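PDB 5HWK: glutathione-specific gamma-glutamylcyclotransferase from Saccharomyces cerevisiae S288c, which catalyses the cleavage of glutathione into 5-oxo-L-proline and a cysteinylglycine dipeptide, acting on glutathione but not on other gamma-glutamyl peptides. Local coordinates for residues P21-H26 with A104-E109; F35-W40 with A198-A203. All coordinates share one frame; numbering follows the deposited sequence.

Contact 1. Residues P21-H26 with A104-E109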
loop_
_atom_site.group_PDB
_atom_site.type_symbol
_atom_site.label_atom_id
_atom_site.label_comp_id
_atom_site.label_asym_id
_atom_site.label_seq_id
_atom_site.Cartn_x
_atom_site.Cartn_y
_atom_site.Cartn_z
ATOM N N PRO A 21 -4.264 -12.827 3.401
ATOM C CA PRO A 21 -5.229 -13.229 4.427
ATOM C C PRO A 21 -5.761 -14.636 4.156
ATOM O O PRO A 21 -5.710 -15.159 3.034
ATOM C CB PRO A 21 -6.321 -12.168 4.300
ATOM C CG PRO A 21 -6.253 -11.731 2.876
ATOM C CD PRO A 21 -4.812 -11.853 2.444
ATOM N N SER A 22 -6.248 -15.266 5.221
ATOM C CA SER A 22 -6.846 -16.582 5.102
ATOM C C SER A 22 -8.156 -16.501 4.352
ATOM O O SER A 22 -8.893 -15.517 4.429
ATOM C CB SER A 22 -7.153 -17.154 6.489
ATOM O OG SER A 22 -6.054 -16.995 7.358
ATOM N N HIS A 23 -8.442 -17.557 3.624
ATOM C CA HIS A 23 -9.769 -17.832 3.096
ATOM C C HIS A 23 -10.199 -16.906 1.966
ATOM O O HIS A 23 -11.401 -16.853 1.637
ATOM C CB HIS A 23 -10.823 -17.884 4.207
ATOM C CG HIS A 23 -10.685 -19.078 5.081
ATOM N ND1 HIS A 23 -10.314 -18.998 6.406
ATOM C CD2 HIS A 23 -10.827 -20.393 4.807
ATOM C CE1 HIS A 23 -10.255 -20.215 6.914
ATOM N NE2 HIS A 23 -10.559 -21.080 5.964
ATOM N N TYR A 24 -9.278 -16.169 1.345
ATOM C CA TYR A 24 -9.690 -15.366 0.205
ATOM C C TYR A 24 -10.150 -16.282 -0.924
ATOM O O TYR A 24 -9.641 -17.402 -1.096
ATOM C CB TYR A 24 -8.553 -14.462 -0.270
ATOM C CG TYR A 24 -7.398 -15.156 -0.938
ATOM C CD1 TYR A 24 -7.464 -15.489 -2.294
ATOM C CD2 TYR A 24 -6.219 -15.427 -0.234
ATOM C CE1 TYR A 24 -6.407 -16.128 -2.937
ATOM C CE2 TYR A 24 -5.163 -16.067 -0.855
ATOM C CZ TYR A 24 -5.252 -16.386 -2.212
ATOM O OH TYR A 24 -4.197 -16.989 -2.857
ATOM N N THR A 25 -11.094 -15.792 -1.717
ATOM C CA THR A 25 -11.504 -16.546 -2.905
ATOM C C THR A 25 -11.209 -15.856 -4.225
ATOM O O THR A 25 -11.406 -16.484 -5.285
ATOM C CB THR A 25 -12.990 -16.908 -2.872
ATOM O OG1 THR A 25 -13.714 -15.695 -2.830
ATOM C CG2 THR A 25 -13.340 -17.751 -1.647
ATOM N N HIS A 26 -10.757 -14.602 -4.204
ATOM C CA HIS A 26 -10.179 -13.920 -5.354
ATOM C C HIS A 26 -8.968 -13.134 -4.874
ATOM O O HIS A 26 -8.968 -12.592 -3.750
ATOM C CB HIS A 26 -11.154 -12.891 -5.954
ATOM C CG HIS A 26 -12.433 -13.483 -6.449
ATOM N ND1 HIS A 26 -12.601 -13.905 -7.745
ATOM C CD2 HIS A 26 -13.588 -13.739 -5.808
ATOM C CE1 HIS A 26 -13.830 -14.371 -7.894
ATOM N NE2 HIS A 26 -14.450 -14.290 -6.729
ATOM N N ALA A 104 -15.756 -12.801 6.624
ATOM C CA ALA A 104 -15.524 -11.360 6.570
ATOM C C ALA A 104 -15.178 -10.776 7.941
ATOM O O ALA A 104 -14.434 -9.793 8.037
ATOM C CB ALA A 104 -16.754 -10.655 6.004
ATOM N N GLN A 105 -15.685 -11.362 9.015
ATOM C CA GLN A 105 -15.411 -10.715 10.285
ATOM C C GLN A 105 -13.965 -10.876 10.712
ATOM O O GLN A 105 -13.518 -10.151 11.601
ATOM C CB GLN A 105 -16.375 -11.164 11.375
ATOM C CG GLN A 105 -16.143 -12.531 11.912
ATOM C CD GLN A 105 -17.275 -12.941 12.848
ATOM O OE1 GLN A 105 -18.249 -13.579 12.427
ATOM N NE2 GLN A 105 -17.157 -12.565 14.119
ATOM N N GLU A 106 -13.212 -11.758 10.065
ATOM C CA GLU A 106 -11.801 -11.909 10.398
ATOM C C GLU A 106 -10.962 -10.725 9.931
ATOM O O GLU A 106 -9.811 -10.579 10.367
ATOM C CB GLU A 106 -11.273 -13.164 9.723
ATOM C CG GLU A 106 -11.777 -14.425 10.373
ATOM C CD GLU A 106 -11.525 -15.647 9.529
ATOM O OE1 GLU A 106 -10.570 -15.617 8.726
ATOM O OE2 GLU A 106 -12.291 -16.634 9.662
ATOM N N VAL A 107 -11.497 -9.905 9.028
ATOM C CA VAL A 107 -10.746 -8.781 8.498
ATOM C C VAL A 107 -10.283 -7.869 9.629
ATOM O O VAL A 107 -9.162 -7.331 9.606
ATOM C CB VAL A 107 -11.602 -8.063 7.439
ATOM C CG1 VAL A 107 -10.934 -6.819 6.947
ATOM C CG2 VAL A 107 -11.829 -9.006 6.272
ATOM N N ARG A 108 -11.104 -7.729 10.669
ATOM C CA ARG A 108 -10.777 -6.853 11.778
ATOM C C ARG A 108 -9.609 -7.369 12.598
ATOM O O ARG A 108 -9.137 -6.640 13.479
ATOM C CB ARG A 108 -12.032 -6.631 12.636
ATOM C CG ARG A 108 -12.791 -5.388 12.218
ATOM C CD ARG A 108 -14.017 -5.021 13.071
ATOM N NE ARG A 108 -14.460 -3.669 12.750
ATOM C CZ ARG A 108 -15.107 -3.349 11.634
ATOM N NH1 ARG A 108 -15.387 -4.291 10.744
ATOM N NH2 ARG A 108 -15.480 -2.091 11.404
ATOM N N GLU A 109 -9.107 -8.576 12.312
ATOM C CA GLU A 109 -7.989 -9.147 13.052
ATOM C C GLU A 109 -6.772 -9.440 12.180
ATOM O O GLU A 109 -5.806 -10.033 12.674
ATOM C CB GLU A 109 -8.422 -10.409 13.817
ATOM C CG GLU A 109 -9.519 -10.155 14.851
HETATM O O HOH W 1 -10.293 -14.305 6.498
#
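The Glu106 side chain overlaps Ser22 and His23 loosely, its OE1 coming up to the edge of the His23 imidazole and to CB of Ser22. Two connecting segments of the gamma-glutamylcyclotransferase fold meet here at the protein surface: 21-26 leads from helix 15-18 into strand 26-33, while the segment 104-109 follows strand 91-99. Residues 104-108 have helical backbone angles, and the bonds from Val107 N to Ala104 O and from Glu109 N to Glu106 O each span three residues, so the segment is a run of tight turns. Glu106 CG stands anti to its own carbonyl carbon (chi1 -73°) and the chain is extended beyond it, which carries OE1 across to the other segment. Glu106 OE1 lies near the imidazole plane, 4.1 Å from His23 ND1, too far for a direct bond; the ring and carboxylate planes are turned 65° apart. Charge on the histidine, if present, would add a modest attraction. The link between the segments is a water that donates to both sides, making a bridge between a backbone carbonyl and a carboxylate. The other carboxylate oxygen, OE2, is hydrogen-bonded to His103 ND1, and the His103 ring also stacks on His23, so the same neighbour touches both partners. Beneath this polar surface, Val107 packs against Ile8 and Val10 of strand 8-12, while Pro21 lies on Tyr97 and Ile99 of strand 91-99. The bridging water sits 2.8 Å from Ser22 O and 2.6 Å from Glu106 OE1.

Contact 2. Residues F35-W40 with A198-A203; sequences FARRFW and AKLEQA
With CG anti to the backbone N in both residues (chi1 172° in Arg37, 177° in Leu200), strand 35-40 and helix 193-205 send side chains past one another in opposite directions, joining a small antiparallel sheet to a covering helix in the buried interior. Their backbones stay well apart, the nearest CA atoms, those of Phe39 and Leu200, being 11.4 Å from each other. One methyl, Leu200 CD2, makes the closest approaches to both partners. Leu200 CD2 meets the Phe39 ring edge-on, in the ring plane, 3.8 Å from Phe39 CE1. Arg37 bends at chi3 (52°), turning NE off the line of the extended chain, and the leucine methyl comes over a face of the guanidinium. Polar bonds hold that flat group there: NH1 binds the carbonyls of Tyr13 and Ile93, and NH2 forms a salt bridge with Asp218. Tyr13 belongs to the probable substrate-binding segment, so Arg37 ties the strand to that region. Phe39 is the centre of an inverse gamma turn where the chain rounds a corner; its ring also meets Tyr196 and Leu224. Leu200 CD2 completes the contact 4.2 Å from Arg37 NE.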
loop_
_atom_site.group_PDB
_atom_site.type_symbol
_atom_site.label_atom_id
_atom_site.label_comp_id
_atom_site.label_asym_id
_atom_site.label_seq_id
_atom_site.Cartn_x
_atom_site.Cartn_y
_atom_site.Cartn_z
ATOM N N PHE A 35 -4.169 6.940 -4.118
ATOM C CA PHE A 35 -3.300 6.820 -2.949
ATOM C C PHE A 35 -1.868 6.731 -3.436
ATOM O O PHE A 35 -1.597 6.193 -4.517
ATOM C CB PHE A 35 -3.627 5.534 -2.177
ATOM C CG PHE A 35 -5.001 5.525 -1.535
ATOM C CD1 PHE A 35 -6.135 5.086 -2.232
ATOM C CD2 PHE A 35 -5.162 5.972 -0.223
ATOM C CE1 PHE A 35 -7.377 5.101 -1.624
ATOM C CE2 PHE A 35 -6.426 5.990 0.380
ATOM C CZ PHE A 35 -7.518 5.549 -0.311
ATOM N N ALA A 36 -0.943 7.238 -2.628
ATOM C CA ALA A 36 0.475 6.976 -2.815
ATOM C C ALA A 36 0.949 6.082 -1.673
ATOM O O ALA A 36 0.569 6.287 -0.519
ATOM C CB ALA A 36 1.268 8.283 -2.699
ATOM N N ARG A 37 1.844 5.145 -1.966
ATOM C CA ARG A 37 2.404 4.271 -0.927
ATOM C C ARG A 37 3.796 4.785 -0.539
ATOM O O ARG A 37 4.610 5.071 -1.420
ATOM C CB ARG A 37 2.527 2.836 -1.427
ATOM C CG ARG A 37 3.276 1.895 -0.483
ATOM C CD ARG A 37 3.299 0.458 -0.960
ATOM N NE ARG A 37 3.766 0.403 -2.324
ATOM C CZ ARG A 37 3.224 -0.378 -3.251
ATOM N NH1 ARG A 37 2.333 -1.324 -2.909
ATOM N NH2 ARG A 37 3.588 -0.256 -4.522
ATOM N N ARG A 38 4.030 4.966 0.762
ATOM C CA ARG A 38 5.317 5.471 1.228
ATOM C C ARG A 38 5.713 4.677 2.460
ATOM O O ARG A 38 4.870 4.241 3.243
ATOM C CB ARG A 38 5.220 6.975 1.616
ATOM C CG ARG A 38 5.053 7.946 0.434
ATOM C CD ARG A 38 6.293 7.943 -0.428
ATOM N NE ARG A 38 6.276 8.877 -1.550
ATOM C CZ ARG A 38 5.825 8.594 -2.769
ATOM N NH1 ARG A 38 5.251 7.413 -3.026
ATOM N NH2 ARG A 38 5.922 9.514 -3.729
ATOM N N PHE A 39 7.031 4.560 2.681
ATOM C CA PHE A 39 7.524 3.854 3.871
ATOM C C PHE A 39 7.666 4.853 5.029
ATOM O O PHE A 39 8.748 5.136 5.557
ATOM C CB PHE A 39 8.834 3.131 3.579
ATOM C CG PHE A 39 8.674 1.746 2.980
ATOM C CD1 PHE A 39 7.831 1.515 1.911
ATOM C CD2 PHE A 39 9.430 0.686 3.480
ATOM C CE1 PHE A 39 7.718 0.247 1.355
ATOM C CE2 PHE A 39 9.360 -0.553 2.928
ATOM C CZ PHE A 39 8.493 -0.793 1.882
ATOM N N TRP A 40 6.517 5.450 5.370
ATOM C CA TRP A 40 6.379 6.530 6.340
ATOM C C TRP A 40 5.678 6.100 7.614
ATOM O O TRP A 40 5.179 6.960 8.361
ATOM C CB TRP A 40 5.701 7.731 5.705
ATOM C CG TRP A 40 6.523 8.396 4.658
ATOM C CD1 TRP A 40 7.833 8.120 4.315
ATOM C CD2 TRP A 40 6.124 9.511 3.866
ATOM N NE1 TRP A 40 8.236 8.976 3.316
ATOM C CE2 TRP A 40 7.207 9.842 3.023
ATOM C CE3 TRP A 40 4.933 10.232 3.749
ATOM C CZ2 TRP A 40 7.134 10.868 2.080
ATOM C CZ3 TRP A 40 4.866 11.261 2.808
ATOM C CH2 TRP A 40 5.961 11.566 1.997
ATOM N N ALA A 198 12.564 -5.905 0.330
ATOM C CA ALA A 198 12.850 -6.836 -0.751
ATOM C C ALA A 198 11.663 -7.748 -1.046
ATOM O O ALA A 198 11.442 -8.137 -2.219
ATOM C CB ALA A 198 14.084 -7.687 -0.365
ATOM N N LYS A 199 10.941 -8.170 0.001
ATOM C CA LYS A 199 9.780 -9.025 -0.270
ATOM C C LYS A 199 8.717 -8.264 -1.028
ATOM O O LYS A 199 8.053 -8.836 -1.886
ATOM C CB LYS A 199 9.215 -9.593 1.026
ATOM C CG LYS A 199 10.044 -10.773 1.574
ATOM C CD LYS A 199 9.356 -11.323 2.790
ATOM C CE LYS A 199 9.983 -12.552 3.382
ATOM N NZ LYS A 199 10.116 -13.668 2.378
ATOM N N LEU A 200 8.525 -6.976 -0.705
ATOM C CA LEU A 200 7.502 -6.192 -1.427
ATOM C C LEU A 200 7.925 -6.025 -2.882
ATOM O O LEU A 200 7.135 -6.247 -3.796
ATOM C CB LEU A 200 7.339 -4.827 -0.741
ATOM C CG LEU A 200 6.340 -3.900 -1.463
ATOM C CD1 LEU A 200 4.933 -4.559 -1.637
ATOM C CD2 LEU A 200 6.264 -2.559 -0.721
ATOM N N GLU A 201 9.192 -5.688 -3.120
ATOM C CA GLU A 201 9.679 -5.562 -4.486
ATOM C C GLU A 201 9.532 -6.881 -5.258
ATOM O O GLU A 201 9.142 -6.883 -6.431
ATOM C CB GLU A 201 11.139 -5.074 -4.449
ATOM N N GLN A 202 9.874 -8.012 -4.625
ATOM C CA GLN A 202 9.689 -9.315 -5.259
ATOM C C GLN A 202 8.235 -9.527 -5.647
ATOM O O GLN A 202 7.928 -9.993 -6.761
ATOM C CB GLN A 202 10.128 -10.446 -4.290
ATOM C CG GLN A 202 9.973 -11.898 -4.838
ATOM C CD GLN A 202 10.281 -12.958 -3.794
ATOM O OE1 GLN A 202 9.765 -12.945 -2.674
ATOM N NE2 GLN A 202 11.180 -13.863 -4.145
ATOM N N ALA A 203 7.337 -9.241 -4.721
ATOM C CA ALA A 203 5.924 -9.495 -4.963
ATOM C C ALA A 203 5.407 -8.636 -6.100
ATOM O O ALA A 203 4.657 -9.139 -6.964
ATOM C CB ALA A 203 5.139 -9.260 -3.690
#

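Contact 1 lies at the surface and contact 2 in the buried interior, their centres about 21 Å apart and their nearest atoms about 12 Å apart. They share no segment, although the four alternate along the chain of this ChaC-family protein. Contact 1 joins two connections flanking the six-stranded sheet and relies on water and a carboxylate; contact 2 joins the three-stranded sheet to a helix through apolar packing, with the arginine's charge met elsewhere. Helix 15-18 is common to both surroundings: 21-26 follows it in sequence, and Leu200 and Ala203 pack on its Ile17. Contact 2 is the nearer to bound benzoic acid, about 7 Å from the Leu200 side chain against about 14 Å from that of Ser22.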